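Local coordinates for protein alpha-glucosidase (Bacteroides thetaiotaomicron, PDB 5XFM) that probably hydrolyses terminal beta-L-arabinopyranosides and alpha-galactosides, as a calcium-containing bifunctional glycoside hydrolase of family 97, at residues Asp204-Tyr218 and Thr258-Ile272. The protein carries 1 engineered substitution. Numbering follows the deposited sequence.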
ATOM      1  N   ASP A 204      12.995 -19.776 -10.200  1.00 26.11           N
ATOM      2  CA  ASP A 204      11.669 -20.386 -10.168  1.00 27.86           C
ATOM      3  C   ASP A 204      10.540 -19.407  -9.837  1.00 33.28           C
ATOM      4  O   ASP A 204       9.454 -19.832  -9.452  1.00 36.50           O
ATOM      5  CB  ASP A 204      11.645 -21.536  -9.163  1.00 31.81           C
ATOM      6  CG  ASP A 204      12.778 -22.515  -9.377  1.00 35.50           C
ATOM      7  OD1 ASP A 204      13.102 -22.784 -10.550  1.00 36.87           O
ATOM      8  OD2 ASP A 204      13.330 -23.025  -8.378  1.00 35.14           O
ATOM      9  N   GLY A 205      10.780 -18.109 -10.010  1.00 24.18           N
ATOM     10  CA  GLY A 205       9.728 -17.122  -9.824  1.00 26.47           C
ATOM     11  C   GLY A 205       9.762 -16.246  -8.578  1.00 22.68           C
ATOM     12  O   GLY A 205      10.825 -15.883  -8.090  1.00 20.12           O
ATOM     13  N   TRP A 206       8.580 -15.872  -8.093  1.00 21.68           N
ATOM     14  CA  TRP A 206       8.459 -14.835  -7.079  1.00 22.39           C
ATOM     15  C   TRP A 206       7.418 -15.139  -6.002  1.00 21.05           C
ATOM     16  O   TRP A 206       6.383 -15.767  -6.261  1.00 23.01           O
ATOM     17  CB  TRP A 206       8.115 -13.494  -7.743  1.00 24.66           C
ATOM     18  CG  TRP A 206       9.064 -13.079  -8.836  1.00 25.72           C
ATOM     19  CD1 TRP A 206       9.041 -13.478 -10.142  1.00 20.52           C
ATOM     20  CD2 TRP A 206      10.184 -12.193  -8.707  1.00 20.90           C
ATOM     21  NE1 TRP A 206      10.069 -12.888 -10.835  1.00 21.40           N
ATOM     22  CE2 TRP A 206      10.785 -12.093  -9.976  1.00 25.33           C
ATOM     23  CE3 TRP A 206      10.731 -11.468  -7.641  1.00 23.95           C
ATOM     24  CZ2 TRP A 206      11.913 -11.299 -10.209  1.00 25.98           C
ATOM     25  CZ3 TRP A 206      11.847 -10.679  -7.873  1.00 20.34           C
ATOM     26  CH2 TRP A 206      12.426 -10.604  -9.148  1.00 22.45           C
ATOM     27  N   VAL A 207       7.694 -14.644  -4.799  1.00 22.25           N
ATOM     28  CA  VAL A 207       6.772 -14.736  -3.672  1.00 20.98           C
ATOM     29  C   VAL A 207       6.630 -13.387  -2.940  1.00 23.01           C
ATOM     30  O   VAL A 207       7.618 -12.769  -2.587  1.00 20.09           O
ATOM     31  CB  VAL A 207       7.232 -15.797  -2.666  1.00 20.95           C
ATOM     32  CG1 VAL A 207       6.369 -15.746  -1.408  1.00 20.74           C
ATOM     33  CG2 VAL A 207       7.202 -17.194  -3.300  1.00 21.97           C
ATOM     34  N   LEU A 208       5.402 -12.930  -2.728  1.00 16.64           N
ATOM     35  CA  LEU A 208       5.137 -11.742  -1.922  1.00 16.11           C
ATOM     36  C   LEU A 208       4.355 -12.094  -0.658  1.00 17.72           C
ATOM     37  O   LEU A 208       3.229 -12.591  -0.731  1.00 18.61           O
ATOM     38  CB  LEU A 208       4.355 -10.713  -2.729  1.00 14.11           C
ATOM     39  CG  LEU A 208       4.068  -9.384  -2.025  1.00 20.50           C
ATOM     40  CD1 LEU A 208       5.314  -8.490  -1.935  1.00 18.80           C
ATOM     41  CD2 LEU A 208       2.909  -8.662  -2.698  1.00 16.25           C
ATOM     42  N   VAL A 209       4.956 -11.837   0.497  1.00 17.78           N
ATOM     43  CA  VAL A 209       4.337 -12.123   1.790  1.00 12.29           C
ATOM     44  C   VAL A 209       3.709 -10.865   2.388  1.00 18.87           C
ATOM     45  O   VAL A 209       4.363  -9.828   2.484  1.00 18.32           O
ATOM     46  CB  VAL A 209       5.372 -12.702   2.779  1.00 12.34           C
ATOM     47  CG1 VAL A 209       4.799 -12.810   4.175  1.00 11.89           C
ATOM     48  CG2 VAL A 209       5.878 -14.056   2.282  1.00 16.66           C
ATOM     49  N   SER A 210       2.440 -10.942   2.773  1.00 15.08           N
ATOM     50  CA  SER A 210       1.807  -9.801   3.430  1.00 16.83           C
ATOM     51  C   SER A 210       0.706 -10.246   4.384  1.00 19.04           C
ATOM     52  O   SER A 210       0.641 -11.409   4.763  1.00 22.58           O
ATOM     53  CB  SER A 210       1.244  -8.827   2.395  1.00 17.42           C
ATOM     54  OG  SER A 210       1.062  -7.541   2.964  1.00 20.15           O
ATOM     55  N   GLU A 211      -0.146  -9.315   4.788  1.00 16.31           N
ATOM     56  CA  GLU A 211      -1.303  -9.666   5.601  1.00 15.93           C
ATOM     57  C   GLU A 211      -2.444  -8.700   5.310  1.00 20.06           C
ATOM     58  O   GLU A 211      -2.214  -7.538   4.952  1.00 19.75           O
ATOM     59  CB  GLU A 211      -0.953  -9.651   7.094  1.00 11.39           C
ATOM     60  CG  GLU A 211      -0.899  -8.261   7.699  1.00 22.48           C
ATOM     61  CD  GLU A 211      -0.617  -8.266   9.187  1.00 21.08           C
ATOM     62  OE1 GLU A 211      -0.932  -9.273   9.853  1.00 10.73           O
ATOM     63  OE2 GLU A 211      -0.072  -7.253   9.684  1.00 17.19           O
ATOM     64  N   THR A 212      -3.673  -9.176   5.469  1.00 18.91           N
ATOM     65  CA  THR A 212      -4.830  -8.317   5.248  1.00 19.30           C
ATOM     66  C   THR A 212      -5.958  -8.607   6.231  1.00 20.24           C
ATOM     67  O   THR A 212      -5.981  -9.658   6.883  1.00 16.84           O
ATOM     68  CB  THR A 212      -5.361  -8.465   3.813  1.00 17.94           C
ATOM     69  OG1 THR A 212      -6.367  -7.474   3.568  1.00 16.41           O
ATOM     70  CG2 THR A 212      -5.948  -9.855   3.605  1.00 15.66           C
ATOM     71  N   GLY A 213      -6.907  -7.678   6.314  1.00 17.64           N
ATOM     72  CA  GLY A 213      -8.037  -7.826   7.207  1.00 13.86           C
ATOM     73  C   GLY A 213      -7.665  -7.531   8.642  1.00 17.86           C
ATOM     74  O   GLY A 213      -8.260  -8.071   9.572  1.00 21.12           O
ATOM     75  N   VAL A 214      -6.679  -6.657   8.825  1.00 19.33           N
ATOM     76  CA  VAL A 214      -6.357  -6.161  10.156  1.00 18.74           C
ATOM     77  C   VAL A 214      -7.227  -4.964  10.522  1.00 23.79           C
ATOM     78  O   VAL A 214      -7.216  -3.933   9.842  1.00 25.18           O
ATOM     79  CB  VAL A 214      -4.881  -5.754  10.274  1.00 19.68           C
ATOM     80  CG1 VAL A 214      -4.615  -5.083  11.626  1.00 16.22           C
ATOM     81  CG2 VAL A 214      -3.981  -6.961  10.051  1.00 17.03           C
ATOM     82  N   ASP A 215      -7.992  -5.113  11.597  1.00 22.25           N
ATOM     83  CA  ASP A 215      -8.803  -4.021  12.099  1.00 18.53           C
ATOM     84  C   ASP A 215      -8.635  -3.933  13.597  1.00 21.11           C
ATOM     85  O   ASP A 215      -7.629  -4.386  14.137  1.00 24.77           O
ATOM     86  CB  ASP A 215     -10.282  -4.198  11.721  1.00 27.64           C
ATOM     87  CG  ASP A 215     -10.834  -5.577  12.080  1.00 27.96           C
ATOM     88  OD1 ASP A 215     -10.494  -6.125  13.153  1.00 24.00           O
ATOM     89  OD2 ASP A 215     -11.628  -6.111  11.277  1.00 34.45           O
ATOM     90  N   SER A 216      -9.644  -3.404  14.273  1.00 17.20           N
ATOM     91  CA  SER A 216      -9.565  -3.174  15.709  1.00 18.86           C
ATOM     92  C   SER A 216      -9.384  -4.461  16.521  1.00 20.81           C
ATOM     93  O   SER A 216      -9.017  -4.413  17.693  1.00 22.23           O
ATOM     94  CB  SER A 216     -10.806  -2.404  16.182  1.00 18.97           C
ATOM     95  OG  SER A 216     -11.981  -3.176  16.053  1.00 30.74           O
ATOM     96  N   ARG A 217      -9.658  -5.609  15.905  1.00 28.85           N
ATOM     97  CA  ARG A 217      -9.632  -6.883  16.624  1.00 26.31           C
ATOM     98  C   ARG A 217      -8.246  -7.535  16.691  1.00 23.45           C
ATOM     99  O   ARG A 217      -8.102  -8.628  17.225  1.00 21.29           O
ATOM    100  CB  ARG A 217     -10.640  -7.855  16.000  1.00 23.88           C
ATOM    101  CG  ARG A 217     -12.080  -7.576  16.432  1.00 33.48           C
ATOM    102  CD  ARG A 217     -13.107  -8.240  15.531  1.00 36.71           C
ATOM    103  NE  ARG A 217     -13.084  -7.696  14.176  1.00 43.67           N
ATOM    104  CZ  ARG A 217     -13.606  -8.306  13.113  1.00 50.81           C
ATOM    105  NH1 ARG A 217     -14.192  -9.492  13.244  1.00 46.37           N
ATOM    106  NH2 ARG A 217     -13.538  -7.732  11.918  1.00 43.48           N
ATOM    107  N   TYR A 218      -7.221  -6.863  16.180  1.00 19.77           N
ATOM    108  CA  TYR A 218      -5.880  -7.433  16.228  1.00 18.68           C
ATOM    109  C   TYR A 218      -4.828  -6.334  16.172  1.00 22.56           C
ATOM    110  O   TYR A 218      -5.150  -5.148  16.120  1.00 26.82           O
ATOM    111  CB  TYR A 218      -5.676  -8.410  15.071  1.00 19.90           C
ATOM    112  CG  TYR A 218      -4.885  -9.671  15.386  1.00 19.32           C
ATOM    113  CD1 TYR A 218      -5.482 -10.742  16.045  1.00 17.48           C
ATOM    114  CD2 TYR A 218      -3.567  -9.816  14.966  1.00 17.36           C
ATOM    115  CE1 TYR A 218      -4.790 -11.910  16.307  1.00 16.44           C
ATOM    116  CE2 TYR A 218      -2.857 -10.989  15.224  1.00 23.55           C
ATOM    117  CZ  TYR A 218      -3.476 -12.033  15.895  1.00 26.40           C
ATOM    118  OH  TYR A 218      -2.785 -13.199  16.157  1.00 14.96           O
ATOM    119  N   THR A 258      -7.650 -14.758  13.600  1.00 23.05           N
ATOM    120  CA  THR A 258      -6.522 -13.903  13.274  1.00 14.62           C
ATOM    121  C   THR A 258      -6.800 -13.267  11.918  1.00 19.27           C
ATOM    122  O   THR A 258      -7.693 -13.709  11.202  1.00 17.11           O
ATOM    123  CB  THR A 258      -5.191 -14.685  13.207  1.00 19.32           C
ATOM    124  OG1 THR A 258      -5.152 -15.477  12.019  1.00 24.17           O
ATOM    125  CG2 THR A 258      -5.017 -15.569  14.418  1.00 16.69           C
ATOM    126  N   PRO A 259      -6.066 -12.201  11.572  1.00 17.52           N
ATOM    127  CA  PRO A 259      -6.108 -11.685  10.199  1.00 16.90           C
ATOM    128  C   PRO A 259      -5.587 -12.703   9.187  1.00 17.12           C
ATOM    129  O   PRO A 259      -5.114 -13.778   9.566  1.00 12.89           O
ATOM    130  CB  PRO A 259      -5.192 -10.462  10.249  1.00 19.48           C
ATOM    131  CG  PRO A 259      -5.147 -10.068  11.683  1.00 20.14           C
ATOM    132  CD  PRO A 259      -5.285 -11.332  12.467  1.00 23.11           C
ATOM    133  N   TRP A 260      -5.689 -12.372   7.905  1.00 15.96           N
ATOM    134  CA  TRP A 260      -5.221 -13.265   6.857  1.00 12.56           C
ATOM    135  C   TRP A 260      -3.730 -13.049   6.581  1.00 18.26           C
ATOM    136  O   TRP A 260      -3.283 -11.918   6.407  1.00 19.12           O
ATOM    137  CB  TRP A 260      -6.030 -13.054   5.578  1.00 15.43           C
ATOM    138  CG  TRP A 260      -7.494 -13.361   5.738  1.00 22.19           C
ATOM    139  CD1 TRP A 260      -8.477 -12.490   6.125  1.00 17.02           C
ATOM    140  CD2 TRP A 260      -8.141 -14.624   5.524  1.00 19.82           C
ATOM    141  NE1 TRP A 260      -9.691 -13.132   6.166  1.00 16.77           N
ATOM    142  CE2 TRP A 260      -9.515 -14.441   5.797  1.00 23.96           C
ATOM    143  CE3 TRP A 260      -7.697 -15.888   5.123  1.00 22.02           C
ATOM    144  CZ2 TRP A 260     -10.444 -15.474   5.684  1.00 16.53           C
ATOM    145  CZ3 TRP A 260      -8.626 -16.915   5.012  1.00 21.59           C
ATOM    146  CH2 TRP A 260      -9.982 -16.700   5.294  1.00 18.50           C
ATOM    147  N   ARG A 261      -2.967 -14.136   6.571  1.00 14.38           N
ATOM    148  CA  ARG A 261      -1.586 -14.137   6.101  1.00 18.49           C
ATOM    149  C   ARG A 261      -1.627 -14.414   4.600  1.00 18.94           C
ATOM    150  O   ARG A 261      -2.284 -15.368   4.175  1.00 20.38           O
ATOM    151  CB  ARG A 261      -0.794 -15.229   6.800  1.00 22.47           C
ATOM    152  CG  ARG A 261      -1.002 -15.294   8.302  1.00 21.42           C
ATOM    153  CD  ARG A 261      -0.480 -14.081   8.978  1.00 24.22           C
ATOM    154  NE  ARG A 261      -0.849 -13.983  10.389  1.00 22.42           N
ATOM    155  CZ  ARG A 261      -1.223 -12.841  10.962  1.00 23.65           C
ATOM    156  NH1 ARG A 261      -1.316 -11.730  10.237  1.00 15.25           N
ATOM    157  NH2 ARG A 261      -1.538 -12.811  12.245  1.00 28.01           N
ATOM    158  N   THR A 262      -0.929 -13.623   3.795  1.00 14.62           N
ATOM    159  CA  THR A 262      -1.062 -13.759   2.348  1.00 14.86           C
ATOM    160  C   THR A 262       0.252 -14.075   1.638  1.00 19.45           C
ATOM    161  O   THR A 262       1.300 -13.484   1.921  1.00 16.76           O
ATOM    162  CB  THR A 262      -1.662 -12.486   1.720  1.00 14.20           C
ATOM    163  OG1 THR A 262      -0.707 -11.419   1.785  1.00 18.17           O
ATOM    164  CG2 THR A 262      -2.940 -12.071   2.461  1.00 14.13           C
ATOM    165  N   ILE A 263       0.170 -15.006   0.693  1.00 23.91           N
ATOM    166  CA  ILE A 263       1.304 -15.417  -0.117  1.00 23.91           C
ATOM    167  C   ILE A 263       0.958 -15.339  -1.603  1.00 23.36           C
ATOM    168  O   ILE A 263       0.175 -16.141  -2.105  1.00 27.87           O
ATOM    169  CB  ILE A 263       1.738 -16.852   0.207  1.00 23.07           C
ATOM    170  CG1 ILE A 263       1.847 -17.060   1.718  1.00 24.27           C
ATOM    171  CG2 ILE A 263       3.043 -17.192  -0.500  1.00 27.06           C
ATOM    172  CD1 ILE A 263       2.064 -18.512   2.115  1.00 22.08           C
ATOM    173  N   THR A 264       1.518 -14.360  -2.300  1.00 21.06           N
ATOM    174  CA  THR A 264       1.293 -14.233  -3.733  1.00 16.50           C
ATOM    175  C   THR A 264       2.468 -14.871  -4.457  1.00 18.46           C
ATOM    176  O   THR A 264       3.594 -14.413  -4.339  1.00 17.19           O
ATOM    177  CB  THR A 264       1.149 -12.761  -4.152  1.00 20.74           C
ATOM    178  OG1 THR A 264       0.047 -12.175  -3.454  1.00 17.02           O
ATOM    179  CG2 THR A 264       0.928 -12.639  -5.654  1.00 17.37           C
ATOM    180  N   VAL A 265       2.222 -15.938  -5.195  1.00 25.00           N
ATOM    181  CA  VAL A 265       3.329 -16.721  -5.735  1.00 24.22           C
ATOM    182  C   VAL A 265       3.143 -16.928  -7.235  1.00 25.13           C
ATOM    183  O   VAL A 265       2.022 -17.095  -7.707  1.00 22.24           O
ATOM    184  CB  VAL A 265       3.470 -18.064  -4.983  1.00 23.58           C
ATOM    185  CG1 VAL A 265       2.110 -18.642  -4.675  1.00 21.88           C
ATOM    186  CG2 VAL A 265       4.343 -19.061  -5.759  1.00 23.77           C
ATOM    187  N   GLY A 266       4.238 -16.893  -7.989  1.00 26.02           N
ATOM    188  CA  GLY A 266       4.157 -17.194  -9.408  1.00 21.22           C
ATOM    189  C   GLY A 266       5.508 -17.509 -10.012  1.00 24.50           C
ATOM    190  O   GLY A 266       6.523 -17.400  -9.340  1.00 23.91           O
ATOM    191  N   ASP A 267       5.524 -17.929 -11.271  1.00 23.22           N
ATOM    192  CA  ASP A 267       6.787 -18.120 -11.964  1.00 30.37           C
ATOM    193  C   ASP A 267       7.194 -16.827 -12.658  1.00 31.43           C
ATOM    194  O   ASP A 267       8.288 -16.728 -13.206  1.00 36.15           O
ATOM    195  CB  ASP A 267       6.689 -19.259 -12.985  1.00 33.35           C
ATOM    196  CG  ASP A 267       5.532 -19.077 -13.954  1.00 40.99           C
ATOM    197  OD1 ASP A 267       4.700 -18.162 -13.736  1.00 40.98           O
ATOM    198  OD2 ASP A 267       5.475 -19.823 -14.955  1.00 44.43           O
ATOM    199  N   HIS A 268       6.301 -15.841 -12.622  1.00 32.35           N
ATOM    200  CA  HIS A 268       6.551 -14.527 -13.209  1.00 32.46           C
ATOM    201  C   HIS A 268       6.106 -13.389 -12.291  1.00 31.00           C
ATOM    202  O   HIS A 268       5.458 -13.612 -11.271  1.00 30.25           O
ATOM    203  CB  HIS A 268       5.847 -14.401 -14.566  1.00 32.12           C
ATOM    204  CG  HIS A 268       6.337 -15.373 -15.595  1.00 37.28           C
ATOM    205  ND1 HIS A 268       5.510 -16.291 -16.206  1.00 40.54           N
ATOM    206  CD2 HIS A 268       7.567 -15.560 -16.129  1.00 37.83           C
ATOM    207  CE1 HIS A 268       6.212 -17.009 -17.064  1.00 41.66           C
ATOM    208  NE2 HIS A 268       7.464 -16.586 -17.035  1.00 39.52           N
ATOM    209  N   LEU A 269       6.465 -12.167 -12.664  1.00 26.74           N
ATOM    210  CA  LEU A 269       6.138 -10.993 -11.869  1.00 24.03           C
ATOM    211  C   LEU A 269       4.672 -10.583 -12.010  1.00 29.74           C
ATOM    212  O   LEU A 269       4.156  -9.830 -11.183  1.00 31.10           O
ATOM    213  CB  LEU A 269       7.061  -9.831 -12.252  1.00 23.85           C
ATOM    214  CG  LEU A 269       8.442  -9.866 -11.584  1.00 25.26           C
ATOM    215  CD1 LEU A 269       9.406  -8.906 -12.251  1.00 25.07           C
ATOM    216  CD2 LEU A 269       8.316  -9.544 -10.099  1.00 20.76           C
ATOM    217  N   LYS A 270       4.011 -11.077 -13.056  1.00 25.55           N
ATOM    218  CA  LYS A 270       2.626 -10.697 -13.369  1.00 28.89           C
ATOM    219  C   LYS A 270       1.606 -10.910 -12.229  1.00 27.29           C
ATOM    220  O   LYS A 270       0.816 -10.009 -11.932  1.00 26.47           O
ATOM    221  CB  LYS A 270       2.152 -11.443 -14.622  1.00 29.85           C
ATOM    222  CG  LYS A 270       0.717 -11.136 -15.014  1.00 29.84           C
ATOM    223  CD  LYS A 270       0.253 -12.033 -16.146  1.00 33.02           C
ATOM    224  CE  LYS A 270      -1.066 -11.544 -16.716  1.00 38.01           C
ATOM    225  NZ  LYS A 270      -2.218 -12.374 -16.272  1.00 44.25           N
ATOM    226  N   PRO A 271       1.594 -12.103 -11.603  1.00 28.05           N
ATOM    227  CA  PRO A 271       0.643 -12.264 -10.492  1.00 26.87           C
ATOM    228  C   PRO A 271       0.975 -11.388  -9.279  1.00 23.55           C
ATOM    229  O   PRO A 271       0.077 -11.017  -8.525  1.00 22.97           O
ATOM    230  CB  PRO A 271       0.772 -13.747 -10.142  1.00 28.35           C
ATOM    231  CG  PRO A 271       2.160 -14.115 -10.588  1.00 28.94           C
ATOM    232  CD  PRO A 271       2.354 -13.343 -11.852  1.00 24.95           C
ATOM    233  N   ILE A 272       2.252 -11.075  -9.098  1.00 23.77           N
ATOM    234  CA  ILE A 272       2.691 -10.155  -8.049  1.00 22.38           C
ATOM    235  C   ILE A 272       2.073  -8.774  -8.229  1.00 21.96           C
ATOM    236  O   ILE A 272       1.506  -8.199  -7.298  1.00 18.83           O
ATOM    237  CB  ILE A 272       4.219 -10.014  -8.042  1.00 22.41           C
ATOM    238  CG1 ILE A 272       4.875 -11.386  -7.878  1.00 19.10           C
ATOM    239  CG2 ILE A 272       4.662  -9.082  -6.935  1.00 21.81           C
ATOM    240  CD1 ILE A 272       4.684 -11.982  -6.506  1.00 18.20           C
TER
HETATM  241  O   HOH W   1       0.515 -11.591  -0.778  1.00 17.45           O
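Pro259 stands on the Tyr218 ring: its CD sits over the centre of one face, 3.4 Å from the centroid, in a CH-pi contact. Val214 CG2 touches CB and CG of the same proline, the two side chains crossing at a slant. Beside the same tyrosine, the bend of Arg261 at chi2 (-66°) swings its guanidinium across to segment 204-218, bringing NH2 to Tyr218 CE2 and NH1 to 2.5 Å from Glu211 OE1. As a hydrogen bond this salt bridge is weak, bent to 115° at the hydrogen, and the carboxylate and guanidinium planes are tilted against each other. Both charges have second partners: Glu142 takes Arg261 NH2 and also the Tyr218 hydroxyl, and Arg439 pairs with the other oxygen of Glu211. With Tyr218 cut back to an alanine, Pro259 CD would probably lose the ring it rests on and Glu142 a hydroxyl partner.

Strands 206-212 and 260-266 run antiparallel between these ends, joined by eight backbone hydrogen bonds from the Trp206-Gly266 pair to Thr212-Trp260. On one face Val207 CG1 packs on Ile263 CG2 at 3.7 Å, the two side chains side by side. On the other, a water gives hydrogens to Leu208 O and Thr264 OG1 and also bonds Thr262 OG1; Thr264 OG1 is hydrogen-bonded to Asp121 as well, while Thr212 CG2 rests against Thr262 CG2. At the far end Trp206 has CG anti to its carbonyl carbon (chi1 -54°), which lays the indole under Leu269; CD2 of that leucine is 3.6 Å from the centroid of the five-membered ring. Ile272, from the short helix that follows, covers Trp206 CB and Leu208 CB. The pair forms the middle of a nine-stranded antiparallel sheet, flanked by 121-128 beside 260-266 and 197-200 beside 206-212, in the beta-sandwich N-terminal domain typical of family 97 glycoside hydrolases.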